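Local atomic coordinates of VP5 (Halorubrum pleomorphic virus 6, PDB entry 6QGL), a protein that probably drives fusion of the viral envelope with the membrane of its haloarchaeal host, serving as a membrane-anchored envelope protein. Residues D73-T78 with T241-V246; T114-F119 with T237-V242; F181-F186 with E203-E208. One frame throughout, in Å; residues are numbered along the deposited sequence.

Contact 1. Residues D73-T78 with T241-V246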
# COMPACT_ATOMS: atom_id res chain seq x y z
N ASP A 73 -10.36 -9.11 5.92
CA ASP A 73 -11.65 -9.80 6.01
C ASP A 73 -12.05 -10.31 4.62
O ASP A 73 -12.81 -11.28 4.50
CB ASP A 73 -12.74 -8.89 6.59
CG ASP A 73 -12.78 -8.79 8.11
OD1 ASP A 73 -12.06 -9.57 8.78
OD2 ASP A 73 -13.54 -7.94 8.63
N GLY A 74 -11.51 -9.66 3.58
CA GLY A 74 -11.69 -10.03 2.19
C GLY A 74 -10.88 -11.26 1.81
O GLY A 74 -11.27 -11.99 0.90
N VAL A 75 -9.75 -11.49 2.51
CA VAL A 75 -8.87 -12.65 2.33
C VAL A 75 -9.65 -13.88 2.84
O VAL A 75 -9.61 -14.93 2.20
CB VAL A 75 -7.50 -12.47 3.04
CG1 VAL A 75 -6.67 -13.75 3.01
CG2 VAL A 75 -6.72 -11.32 2.42
N GLU A 76 -10.38 -13.70 3.96
CA GLU A 76 -11.26 -14.70 4.58
C GLU A 76 -12.38 -15.07 3.60
O GLU A 76 -12.68 -16.25 3.45
CB GLU A 76 -11.83 -14.12 5.90
CG GLU A 76 -12.51 -15.12 6.81
CD GLU A 76 -13.02 -14.52 8.11
OE1 GLU A 76 -14.25 -14.32 8.22
OE2 GLU A 76 -12.19 -14.25 9.00
N HIS A 77 -12.96 -14.06 2.91
CA HIS A 77 -14.02 -14.21 1.91
C HIS A 77 -13.50 -15.01 0.71
O HIS A 77 -14.15 -15.96 0.29
CB HIS A 77 -14.53 -12.82 1.47
CG HIS A 77 -15.72 -12.85 0.55
ND1 HIS A 77 -16.98 -13.21 1.01
CD2 HIS A 77 -15.80 -12.54 -0.76
CE1 HIS A 77 -17.78 -13.12 -0.05
NE2 HIS A 77 -17.12 -12.71 -1.13
N THR A 78 -12.30 -14.64 0.19
CA THR A 78 -11.61 -15.29 -0.93
C THR A 78 -11.31 -16.75 -0.59
O THR A 78 -11.53 -17.63 -1.43
CB THR A 78 -10.32 -14.51 -1.30
OG1 THR A 78 -10.62 -13.13 -1.48
CG2 THR A 78 -9.64 -15.05 -2.55
N THR A 241 -5.43 -15.02 12.35
CA THR A 241 -6.84 -14.95 12.72
C THR A 241 -7.72 -15.35 11.54
O THR A 241 -8.57 -16.24 11.68
CB THR A 241 -7.19 -13.54 13.26
OG1 THR A 241 -6.32 -13.21 14.34
CG2 THR A 241 -8.64 -13.42 13.72
N VAL A 242 -7.50 -14.72 10.38
CA VAL A 242 -8.22 -14.92 9.14
C VAL A 242 -8.17 -16.38 8.68
O VAL A 242 -9.23 -16.96 8.47
CB VAL A 242 -7.74 -13.91 8.06
CG1 VAL A 242 -8.07 -14.36 6.64
CG2 VAL A 242 -8.31 -12.52 8.33
N PHE A 243 -6.98 -17.00 8.59
CA PHE A 243 -6.87 -18.38 8.15
C PHE A 243 -7.33 -19.42 9.20
O PHE A 243 -7.73 -20.52 8.82
CB PHE A 243 -5.48 -18.69 7.61
CG PHE A 243 -5.17 -17.96 6.32
CD1 PHE A 243 -5.84 -18.27 5.14
CD2 PHE A 243 -4.22 -16.95 6.29
CE1 PHE A 243 -5.55 -17.59 3.95
CE2 PHE A 243 -3.92 -16.27 5.10
CZ PHE A 243 -4.59 -16.59 3.95
N GLN A 244 -7.34 -19.04 10.49
CA GLN A 244 -7.85 -19.91 11.55
C GLN A 244 -9.38 -19.96 11.41
O GLN A 244 -9.96 -21.04 11.44
CB GLN A 244 -7.43 -19.42 12.95
CG GLN A 244 -7.91 -20.35 14.08
CD GLN A 244 -7.17 -20.20 15.39
OE1 GLN A 244 -6.30 -19.34 15.57
NE2 GLN A 244 -7.51 -21.06 16.34
N ASN A 245 -10.00 -18.77 11.22
CA ASN A 245 -11.44 -18.60 11.05
C ASN A 245 -11.97 -19.34 9.82
O ASN A 245 -13.05 -19.91 9.90
CB ASN A 245 -11.82 -17.11 10.97
CG ASN A 245 -11.65 -16.32 12.25
OD1 ASN A 245 -11.53 -16.85 13.36
ND2 ASN A 245 -11.62 -15.00 12.11
N VAL A 246 -11.20 -19.36 8.70
CA VAL A 246 -11.57 -20.04 7.46
C VAL A 246 -11.59 -21.56 7.68
O VAL A 246 -12.58 -22.20 7.34
CB VAL A 246 -10.68 -19.64 6.24
CG1 VAL A 246 -11.03 -20.46 5.00
CG2 VAL A 246 -10.80 -18.16 5.94

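Contact 2. Residues T114-F119 with T237-V242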
# COMPACT_ATOMS: atom_id res chain seq x y z
N THR A 114 0.53 -18.75 -0.67
CA THR A 114 0.72 -17.61 -1.57
C THR A 114 0.75 -16.29 -0.79
O THR A 114 1.71 -15.53 -0.94
CB THR A 114 -0.32 -17.65 -2.69
OG1 THR A 114 -0.21 -18.91 -3.36
CG2 THR A 114 -0.15 -16.53 -3.70
N VAL A 115 -0.27 -16.03 0.05
CA VAL A 115 -0.42 -14.82 0.86
C VAL A 115 0.76 -14.68 1.83
O VAL A 115 1.38 -13.61 1.87
CB VAL A 115 -1.82 -14.76 1.56
CG1 VAL A 115 -1.92 -13.57 2.50
CG2 VAL A 115 -2.95 -14.72 0.54
N ARG A 116 1.08 -15.75 2.58
CA ARG A 116 2.19 -15.75 3.54
C ARG A 116 3.54 -15.57 2.87
O ARG A 116 4.31 -14.73 3.32
CB ARG A 116 2.19 -17.00 4.42
CG ARG A 116 1.10 -16.98 5.46
CD ARG A 116 1.44 -17.90 6.61
NE ARG A 116 0.27 -18.09 7.46
CZ ARG A 116 -0.03 -17.35 8.52
NH1 ARG A 116 0.77 -16.36 8.90
NH2 ARG A 116 -1.14 -17.59 9.20
N THR A 117 3.81 -16.33 1.78
CA THR A 117 5.06 -16.25 1.02
C THR A 117 5.29 -14.82 0.53
O THR A 117 6.38 -14.31 0.71
CB THR A 117 5.12 -17.31 -0.10
OG1 THR A 117 5.04 -18.61 0.49
CG2 THR A 117 6.39 -17.23 -0.93
N ASN A 118 4.24 -14.17 -0.04
CA ASN A 118 4.33 -12.79 -0.52
C ASN A 118 4.68 -11.82 0.60
O ASN A 118 5.55 -10.96 0.42
CB ASN A 118 3.03 -12.35 -1.19
CG ASN A 118 2.74 -13.04 -2.49
OD1 ASN A 118 3.59 -13.69 -3.12
ND2 ASN A 118 1.50 -12.92 -2.92
N PHE A 119 4.01 -11.98 1.76
CA PHE A 119 4.22 -11.16 2.95
C PHE A 119 5.64 -11.31 3.49
O PHE A 119 6.32 -10.30 3.68
CB PHE A 119 3.15 -11.49 4.01
CG PHE A 119 3.27 -10.73 5.30
CD1 PHE A 119 2.96 -9.38 5.36
CD2 PHE A 119 3.67 -11.37 6.47
CE1 PHE A 119 3.09 -8.67 6.56
CE2 PHE A 119 3.78 -10.66 7.67
CZ PHE A 119 3.48 -9.32 7.71
N THR A 237 -0.49 -11.31 12.88
CA THR A 237 -1.51 -11.78 13.83
C THR A 237 -2.91 -11.78 13.21
O THR A 237 -3.71 -12.67 13.52
CB THR A 237 -1.45 -11.02 15.16
OG1 THR A 237 -1.55 -9.62 14.91
CG2 THR A 237 -0.18 -11.32 15.95
N GLU A 238 -3.19 -10.80 12.33
CA GLU A 238 -4.47 -10.69 11.62
C GLU A 238 -4.59 -11.80 10.57
O GLU A 238 -5.67 -12.37 10.41
CB GLU A 238 -4.60 -9.31 10.97
CG GLU A 238 -5.11 -8.23 11.92
CD GLU A 238 -4.70 -6.81 11.56
OE1 GLU A 238 -4.65 -6.48 10.36
OE2 GLU A 238 -4.41 -6.03 12.50
N MET A 239 -3.47 -12.11 9.89
CA MET A 239 -3.37 -13.18 8.88
C MET A 239 -3.67 -14.53 9.54
O MET A 239 -4.43 -15.32 8.98
CB MET A 239 -1.97 -13.18 8.27
CG MET A 239 -1.93 -13.57 6.82
SD MET A 239 -0.29 -13.23 6.12
CE MET A 239 -0.49 -11.56 5.65
N ASP A 240 -3.11 -14.77 10.75
CA ASP A 240 -3.33 -16.00 11.52
C ASP A 240 -4.81 -16.13 11.88
O ASP A 240 -5.37 -17.21 11.71
CB ASP A 240 -2.47 -16.02 12.81
CG ASP A 240 -0.98 -16.17 12.61
OD1 ASP A 240 -0.57 -16.55 11.50
OD2 ASP A 240 -0.23 -15.93 13.57
N THR A 241 -5.43 -15.02 12.35
CA THR A 241 -6.84 -14.95 12.72
C THR A 241 -7.72 -15.35 11.54
O THR A 241 -8.57 -16.24 11.68
CB THR A 241 -7.19 -13.54 13.26
OG1 THR A 241 -6.32 -13.21 14.34
CG2 THR A 241 -8.64 -13.42 13.72
N VAL A 242 -7.50 -14.72 10.38
CA VAL A 242 -8.22 -14.92 9.14
C VAL A 242 -8.17 -16.38 8.68
O VAL A 242 -9.23 -16.96 8.47
CB VAL A 242 -7.74 -13.91 8.06
CG1 VAL A 242 -8.07 -14.36 6.64
CG2 VAL A 242 -8.31 -12.52 8.33

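Contact 3. Residues F181-F186 with E203-E208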
# COMPACT_ATOMS: atom_id res chain seq x y z
N PHE A 181 9.61 -22.51 4.00
CA PHE A 181 10.02 -21.19 3.52
C PHE A 181 11.06 -20.61 4.47
O PHE A 181 10.90 -20.70 5.69
CB PHE A 181 8.81 -20.24 3.38
CG PHE A 181 9.16 -18.88 2.81
CD1 PHE A 181 9.29 -18.70 1.44
CD2 PHE A 181 9.34 -17.79 3.64
CE1 PHE A 181 9.63 -17.45 0.91
CE2 PHE A 181 9.69 -16.54 3.12
CZ PHE A 181 9.82 -16.38 1.75
N THR A 182 12.11 -20.01 3.90
CA THR A 182 13.16 -19.38 4.69
C THR A 182 12.82 -17.92 4.95
O THR A 182 12.91 -17.08 4.05
CB THR A 182 14.55 -19.60 4.06
OG1 THR A 182 14.81 -21.00 3.94
CG2 THR A 182 15.66 -18.97 4.88
N LEU A 183 12.40 -17.63 6.19
CA LEU A 183 12.11 -16.29 6.68
C LEU A 183 13.41 -15.78 7.30
O LEU A 183 14.08 -16.53 8.02
CB LEU A 183 10.97 -16.31 7.72
CG LEU A 183 10.67 -15.02 8.50
CD1 LEU A 183 9.94 -14.00 7.63
CD2 LEU A 183 9.85 -15.32 9.73
N LEU A 184 13.79 -14.54 7.00
CA LEU A 184 15.02 -13.98 7.55
C LEU A 184 14.73 -13.28 8.87
O LEU A 184 13.90 -12.37 8.92
CB LEU A 184 15.73 -13.04 6.56
CG LEU A 184 16.18 -13.64 5.22
CD1 LEU A 184 16.69 -12.56 4.29
CD2 LEU A 184 17.25 -14.72 5.40
N THR A 185 15.38 -13.73 9.94
CA THR A 185 15.26 -13.13 11.25
C THR A 185 16.38 -12.10 11.35
O THR A 185 17.56 -12.44 11.19
CB THR A 185 15.27 -14.19 12.36
OG1 THR A 185 14.09 -14.96 12.23
CG2 THR A 185 15.31 -13.58 13.76
N PHE A 186 16.00 -10.84 11.56
CA PHE A 186 16.95 -9.75 11.65
C PHE A 186 17.54 -9.63 13.05
O PHE A 186 16.82 -9.29 13.99
CB PHE A 186 16.32 -8.43 11.19
CG PHE A 186 17.27 -7.26 11.29
CD1 PHE A 186 18.22 -7.03 10.31
CD2 PHE A 186 17.24 -6.41 12.39
CE1 PHE A 186 19.13 -5.98 10.42
CE2 PHE A 186 18.16 -5.37 12.51
CZ PHE A 186 19.09 -5.15 11.52
N GLU A 203 16.69 -8.66 18.02
CA GLU A 203 16.48 -9.81 17.14
C GLU A 203 14.99 -10.01 16.99
O GLU A 203 14.31 -10.25 17.99
CB GLU A 203 17.17 -11.08 17.68
CG GLU A 203 17.20 -12.21 16.67
CD GLU A 203 17.90 -13.49 17.08
OE1 GLU A 203 18.88 -13.42 17.86
OE2 GLU A 203 17.48 -14.57 16.60
N TYR A 204 14.47 -9.87 15.76
CA TYR A 204 13.04 -10.00 15.47
C TYR A 204 12.73 -10.29 14.00
O TYR A 204 13.62 -10.28 13.15
CB TYR A 204 12.26 -8.75 15.97
CG TYR A 204 12.53 -7.48 15.21
CD1 TYR A 204 13.69 -6.73 15.43
CD2 TYR A 204 11.59 -6.97 14.31
CE1 TYR A 204 13.93 -5.55 14.74
CE2 TYR A 204 11.82 -5.79 13.62
CZ TYR A 204 12.99 -5.08 13.83
OH TYR A 204 13.20 -3.91 13.15
N ASN A 205 11.45 -10.55 13.71
CA ASN A 205 10.86 -10.82 12.40
C ASN A 205 9.35 -10.50 12.49
O ASN A 205 8.91 -10.16 13.60
CB ASN A 205 11.13 -12.28 11.97
CG ASN A 205 10.69 -13.36 12.93
OD1 ASN A 205 9.63 -13.30 13.56
ND2 ASN A 205 11.50 -14.40 13.05
N PRO A 206 8.52 -10.60 11.42
CA PRO A 206 7.09 -10.30 11.59
C PRO A 206 6.35 -11.18 12.60
O PRO A 206 5.32 -10.76 13.12
CB PRO A 206 6.52 -10.47 10.18
CG PRO A 206 7.68 -10.32 9.27
CD PRO A 206 8.82 -10.95 10.02
N LYS A 207 6.87 -12.39 12.90
CA LYS A 207 6.24 -13.35 13.82
C LYS A 207 6.47 -13.06 15.31
O LYS A 207 5.52 -13.15 16.09
CB LYS A 207 6.66 -14.80 13.50
CG LYS A 207 6.07 -15.37 12.22
CD LYS A 207 6.49 -16.83 12.05
CE LYS A 207 5.79 -17.54 10.92
NZ LYS A 207 4.36 -17.81 11.24
N GLU A 208 7.72 -12.77 15.71
CA GLU A 208 8.08 -12.55 17.12
C GLU A 208 9.34 -11.70 17.33
O GLU A 208 10.13 -11.53 16.40
CB GLU A 208 8.28 -13.91 17.83
CG GLU A 208 9.39 -14.77 17.24
CD GLU A 208 10.03 -15.79 18.15
OE1 GLU A 208 10.15 -15.53 19.37
OE2 GLU A 208 10.45 -16.85 17.64

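Contact 1. Residues D73-T78 with T241-V246
Val-242 opens the contact by laying its CG1 methyl against the backbone of Glu-76, 3.6 Å from Glu-76 N; the CA atoms of these two residues are the nearest pair across the helices, 5.5 Å apart. Val-242 CG1 also lies 3.9 Å from Val-75 CG1, the two valine side chains being set crosswise. Phe-243 follows. Its CB leaves the helix away from 73-78, yet the ring swings back until Phe-243 CZ lies 3.6 Å from Val-75 CG1, an oblique approach; Tyr-111 and Glu-112 of helix 97-140 adjoin this side.

Further along, Asn-245 ND2 donates to Glu-76 OE2 over 3.2 Å, with an N-H...O angle of 163°. The acceptor lies in the amide plane of Asn-245, but the donor arrives on the syn side of OE2, raised 34° from the carboxylate plane. Glu-76 gets there with CG anti to its backbone N and the chain extended beyond. Val-246 closes the run, its CG2 3.6 Å from Glu-76 CG as the two side chains run antiparallel alongside one another.

The short axes approach to 9.0 Å at a crossing angle of -31°. Valines and a phenylalanine fill the buried side; the aliphatic stem of Glu-76 packs on the valines and its carboxylate makes the polar bond. That single bond, between partly exposed residues, probably adds direction to a mainly apolar contact.

Contact 2. Residues T114-F119 with T237-V242
Met-239 and Asp-240 of helix 229-257 meet Val-115, Arg-116 and Phe-119 of helix 97-140. Met-239 reaches across and bends at its last torsion, which turns CE over one face of the Phe-119 ring: Met-239 CE stands 4.3 Å from the centroid of the Phe-119 ring, 26° off the normal, a CH-pi contact. The sulfur is more oblique to the same ring, and Val-115 CG1 lies 4.0 Å from Met-239 SD. Arg-116 and Met-239 reach out from facing helices and overlap lengthwise, with Arg-116 CG 4.1 Å from Met-239 SD and Met-239 CG over one face of the guanidinium.

Beyond the thioether, Arg-116 forms a salt bridge with Asp-240. Arg-116 NH2 donates to the anti lone pair of Asp-240 OD1 at 2.6 Å, and NH1 makes a weak bond to the same oxygen, so this is a one-oxygen grip rather than a two-by-two pairing. The carboxylate and guanidinium planes are 42° apart.

A second shell orients these groups. Arg-116 NE is salt-bridged to Glu-112 and NH1 is hydrogen-bonded to Tyr-120 OH, which would fix the rotation of the buried guanidinium and probably offset its charge. Trp-232 meets the Phe-119 ring, and Trp-24 touches Met-239.

With axes 11.8 Å apart and directions differing by 174°, the segments form an antiparallel helix pair whose wide spacing is spanned by long side chains, with a Met-aromatic contact between Met-239 and Phe-119.

Contact 3. Residues F181-F186 with E203-E208
Phe-186 and Tyr-204 form an antiparallel hydrogen-bonded pair in the hairpin of strands 180-189 and 201-204, the middle strands of a four-stranded antiparallel sheet. Two backbone bonds define the pair: Phe-186 N to Tyr-204 O at 2.9 Å and Tyr-204 N to Phe-186 O at 3.0 Å. Phe-186 O also receives a CA-H...O contact from Glu-203 CA.

Among apolar contacts, the Phe-186 and Tyr-204 side chains leave the same face of the sheet as neighbours, with CD2 of Phe-186 4.1 Å from CE1 of Tyr-204. Leu-183 CD1 packs against Pro-206 CD at 4.0 Å, just where the second segment leaves the strand. Thr-185 CG2 rests against Glu-203.

Of the polar side chains, Glu-203 is salt-bridged to Arg-187 and Lys-169, and Tyr-204 OH bonds to Met-227 O. Asn-205 OD1 accepts from Glu-208 N at 2.9 Å, an Asx motif that ties the turn beyond the strand. With chi1 at 55°, Asn-205 CG sits between the backbone N and carbonyl carbon, and ND2 faces the neighbouring strand. There Thr-185 OG1 is also bonded to Thr-171 OG1. Asn-205 ND2 donates to Thr-185 OG1 over 2.8 Å at 154°, the hydroxyl oxygen lying 8° out of the amide plane.

Overall arrangement
Contacts 1 and 2 occupy overlapping turns of helix 229-257, sharing Thr-241 and Val-242, with centres about 9 Å apart. That helix runs broadly along 73-78 (31° between directions) but against 114-119 (174°), and Phe-243 joins the two interfaces: Phe-243 CZ lies 4.1 Å from Val-115 CB. Contact 3, nested in the chain between the segments of both other contacts, lies within the small sheet, which meets the helices where Phe-119 CE2 lies 3.7 Å from Pro-206 CB and Thr-117 CG2 3.7 Å from Phe-181 CE1. Its centre is about 14 Å from that of contact 2. Contact 1 stays apart from contact 3, with nearest atoms about 10 Å apart. All three lie within the envelope protein N-terminal family region.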